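Local coordinates for putative sugar binding protein (Salmonella enterica subsp. enterica serovar Typhimurium, PDB 3KNZ), which probably binds a phosphosugar or related carbohydrate derivative through its SIS domains, though its exact activity is not established, at residues 54-59 / 83-88. Sequence-based numbering, arbitrary orientation.
Sequences ILTGSG and CWPFML
At the edge of the Trp84 indole, near its plane, lies the carbonyl oxygen of Gly57, 3.5 Å from CD1. The ring of Tyr62 also meets this indole, the planes inclined by about 35°. The Phe86 ring carries CG of its neighbour Met87, a selenomethionine, over one face, offset toward the rim. Phe235 of the second subunit meets the same ring at about 60°. The Pro85 ring turns its CD to the Gly57 oxygen as well, and its CG stands 3.7 Å from Thr56 OG1.

Thr56 and Cys83 form a parallel beta bridge. Cys83 N donates to Leu55 O at 3.2 Å, as expected of neighbouring parallel strands. Thr56 places OG1 opposite its own backbone N (chi1 -165°), where it donates to Cys83 O at 2.8 Å. This donor stands above the carbonyl plane. Cys83 O is held mainly by this hydroxyl; Gly57 N adds a weak, longer bond. Thr56 OG1 also lies close to Pro85 N, which has no hydrogen to offer. Thr56 and Leu88 meet tip to tip, with Leu88 CD1 3.9 Å from Thr56 CB. Ile54 passes alongside Leu88, its CG2 3.8 Å from that same CD1.

The loop 83-88 thus folds back beside the C-terminal end of strand 52-56. In SIS domains the loop after this first strand commonly helps form the phosphosugar site, and residues 57-59 are consistent with that role. The 3-10 turn at 85-87 leads on to helix 90-95. Ser58 OG bonds to Glu260 of the second subunit, which also packs on Pro85. Pro85 rests on helix 111-122, and Leu88 O accepts a bond from Arg119 there. Strand 52-56 lies between strand 99-105 and strand 80-83, the outermost strand of this parallel sheet within the chain.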
ATOM      1  N   ILE A  54       7.763  -5.205  12.626  1.00 24.23           N
ATOM      2  CA  ILE A  54       7.617  -4.960  11.198  1.00 23.47           C
ATOM      3  C   ILE A  54       7.130  -6.259  10.564  1.00 23.14           C
ATOM      4  O   ILE A  54       7.856  -7.249  10.551  1.00 22.69           O
ATOM      5  CB  ILE A  54       8.960  -4.554  10.563  1.00 23.56           C
ATOM      6  CG1 ILE A  54       9.503  -3.276  11.215  1.00 24.26           C
ATOM      7  CG2 ILE A  54       8.816  -4.363   9.064  1.00 20.70           C
ATOM      8  CD1 ILE A  54      10.888  -2.860  10.702  1.00 20.13           C
ATOM      9  N   LEU A  55       5.888  -6.271  10.089  1.00 23.33           N
ATOM     10  CA  LEU A  55       5.320  -7.441   9.410  1.00 22.70           C
ATOM     11  C   LEU A  55       5.476  -7.231   7.909  1.00 22.74           C
ATOM     12  O   LEU A  55       4.998  -6.231   7.373  1.00 22.90           O
ATOM     13  CB  LEU A  55       3.839  -7.593   9.735  1.00 22.13           C
ATOM     14  CG  LEU A  55       3.451  -7.542  11.212  1.00 21.48           C
ATOM     15  CD1 LEU A  55       1.953  -7.783  11.332  1.00 17.14           C
ATOM     16  CD2 LEU A  55       4.233  -8.560  12.025  1.00 15.52           C
ATOM     17  N   THR A  56       6.137  -8.159   7.226  1.00 23.16           N
ATOM     18  CA  THR A  56       6.356  -8.003   5.794  1.00 24.15           C
ATOM     19  C   THR A  56       5.976  -9.247   4.997  1.00 24.54           C
ATOM     20  O   THR A  56       6.156 -10.371   5.455  1.00 24.90           O
ATOM     21  CB  THR A  56       7.821  -7.633   5.479  1.00 24.75           C
ATOM     22  OG1 THR A  56       7.910  -7.162   4.130  1.00 26.48           O
ATOM     23  CG2 THR A  56       8.759  -8.835   5.691  1.00 22.31           C
ATOM     24  N   GLY A  57       5.459  -9.020   3.794  1.00 24.96           N
ATOM     25  CA  GLY A  57       5.016 -10.096   2.924  1.00 25.17           C
ATOM     26  C   GLY A  57       4.193  -9.572   1.762  1.00 25.26           C
ATOM     27  O   GLY A  57       4.067  -8.352   1.560  1.00 24.88           O
ATOM     28  N   SER A  58       3.611 -10.506   1.019  1.00 24.84           N
ATOM     29  CA  SER A  58       2.836 -10.191  -0.174  1.00 25.32           C
ATOM     30  C   SER A  58       1.505 -10.925  -0.203  1.00 25.46           C
ATOM     31  O   SER A  58       1.322 -11.922   0.498  1.00 26.04           O
ATOM     32  CB  SER A  58       3.642 -10.599  -1.407  1.00 25.01           C
ATOM     33  OG  SER A  58       4.932 -10.013  -1.374  1.00 25.73           O
ATOM     34  N   GLY A  59       0.579 -10.434  -1.021  1.00 24.89           N
ATOM     35  CA  GLY A  59      -0.733 -11.075  -1.174  1.00 24.17           C
ATOM     36  C   GLY A  59      -1.449 -11.410   0.130  1.00 23.69           C
ATOM     37  O   GLY A  59      -1.560 -10.576   1.021  1.00 22.89           O
ATOM     38  N   CYS A  83       4.368  -3.736   5.549  1.00 25.04           N
ATOM     39  CA  CYS A  83       4.853  -3.312   4.243  1.00 25.28           C
ATOM     40  C   CYS A  83       5.351  -4.464   3.392  1.00 24.64           C
ATOM     41  O   CYS A  83       5.644  -5.548   3.899  1.00 24.86           O
ATOM     42  CB  CYS A  83       6.023  -2.367   4.427  1.00 25.44           C
ATOM     43  SG  CYS A  83       7.438  -3.249   5.052  1.00 31.66           S
ATOM     44  N   TRP A  84       5.471  -4.203   2.093  1.00 24.31           N
ATOM     45  CA  TRP A  84       5.985  -5.185   1.156  1.00 23.92           C
ATOM     46  C   TRP A  84       7.498  -5.263   1.328  1.00 23.52           C
ATOM     47  O   TRP A  84       8.141  -4.265   1.654  1.00 23.07           O
ATOM     48  CB  TRP A  84       5.631  -4.810  -0.280  1.00 24.14           C
ATOM     49  CG  TRP A  84       4.183  -4.608  -0.477  1.00 25.02           C
ATOM     50  CD1 TRP A  84       3.209  -5.556  -0.409  1.00 27.39           C
ATOM     51  CD2 TRP A  84       3.531  -3.379  -0.798  1.00 27.77           C
ATOM     52  NE1 TRP A  84       1.982  -4.991  -0.648  1.00 27.85           N
ATOM     53  CE2 TRP A  84       2.152  -3.654  -0.895  1.00 27.30           C
ATOM     54  CE3 TRP A  84       3.977  -2.068  -0.997  1.00 27.00           C
ATOM     55  CZ2 TRP A  84       1.211  -2.665  -1.185  1.00 26.74           C
ATOM     56  CZ3 TRP A  84       3.046  -1.090  -1.291  1.00 27.87           C
ATOM     57  CH2 TRP A  84       1.674  -1.395  -1.381  1.00 27.76           C
ATOM     58  N   PRO A  85       8.071  -6.453   1.100  1.00 23.06           N
ATOM     59  CA  PRO A  85       9.503  -6.661   1.304  1.00 22.68           C
ATOM     60  C   PRO A  85      10.433  -5.640   0.634  1.00 22.53           C
ATOM     61  O   PRO A  85      11.431  -5.250   1.239  1.00 22.20           O
ATOM     62  CB  PRO A  85       9.736  -8.055   0.719  1.00 23.48           C
ATOM     63  CG  PRO A  85       8.408  -8.732   0.797  1.00 24.36           C
ATOM     64  CD  PRO A  85       7.388  -7.667   0.616  1.00 22.98           C
ATOM     65  N   PHE A  86      10.114  -5.199  -0.583  1.00 22.44           N
ATOM     66  CA  PHE A  86      11.005  -4.277  -1.300  1.00 22.25           C
ATOM     67  C   PHE A  86      11.113  -2.923  -0.602  1.00 22.71           C
ATOM     68  O   PHE A  86      12.093  -2.202  -0.791  1.00 22.55           O
ATOM     69  CB  PHE A  86      10.606  -4.115  -2.778  1.00 21.72           C
ATOM     70  CG  PHE A  86       9.296  -3.401  -2.991  1.00 22.91           C
ATOM     71  CD1 PHE A  86       9.250  -2.021  -3.113  1.00 21.04           C
ATOM     72  CD2 PHE A  86       8.110  -4.115  -3.084  1.00 22.42           C
ATOM     73  CE1 PHE A  86       8.037  -1.363  -3.308  1.00 23.37           C
ATOM     74  CE2 PHE A  86       6.901  -3.472  -3.285  1.00 22.21           C
ATOM     75  CZ  PHE A  86       6.860  -2.096  -3.394  1.00 23.41           C
HETATM   76  N   MSE A  87      10.112  -2.589   0.205  1.00 23.37           N
HETATM   77  CA  MSE A  87      10.127  -1.347   0.982  1.00 24.45           C
HETATM   78  C   MSE A  87      11.176  -1.420   2.099  1.00 23.93           C
HETATM   79  O   MSE A  87      11.650  -0.383   2.569  1.00 23.34           O
HETATM   80  CB  MSE A  87       8.756  -1.077   1.612  1.00 25.41           C
HETATM   81  CG  MSE A  87       7.636  -0.821   0.626  1.00 29.00           C
HETATM   82 SE   MSE A  87       7.816   0.916  -0.196  0.75 29.98          SE
HETATM   83  CE  MSE A  87       7.332   2.058   1.299  1.00 31.48           C
ATOM     84  N   LEU A  88      11.510  -2.634   2.544  1.00 23.50           N
ATOM     85  CA  LEU A  88      12.528  -2.817   3.585  1.00 22.95           C
ATOM     86  C   LEU A  88      13.938  -2.860   2.998  1.00 23.15           C
ATOM     87  O   LEU A  88      14.597  -3.896   3.002  1.00 23.33           O
ATOM     88  CB  LEU A  88      12.271  -4.086   4.395  1.00 22.35           C
ATOM     89  CG  LEU A  88      11.135  -4.000   5.394  1.00 21.38           C
ATOM     90  CD1 LEU A  88      10.952  -5.352   6.072  1.00 18.83           C
ATOM     91  CD2 LEU A  88      11.439  -2.894   6.411  1.00 18.28           C
TER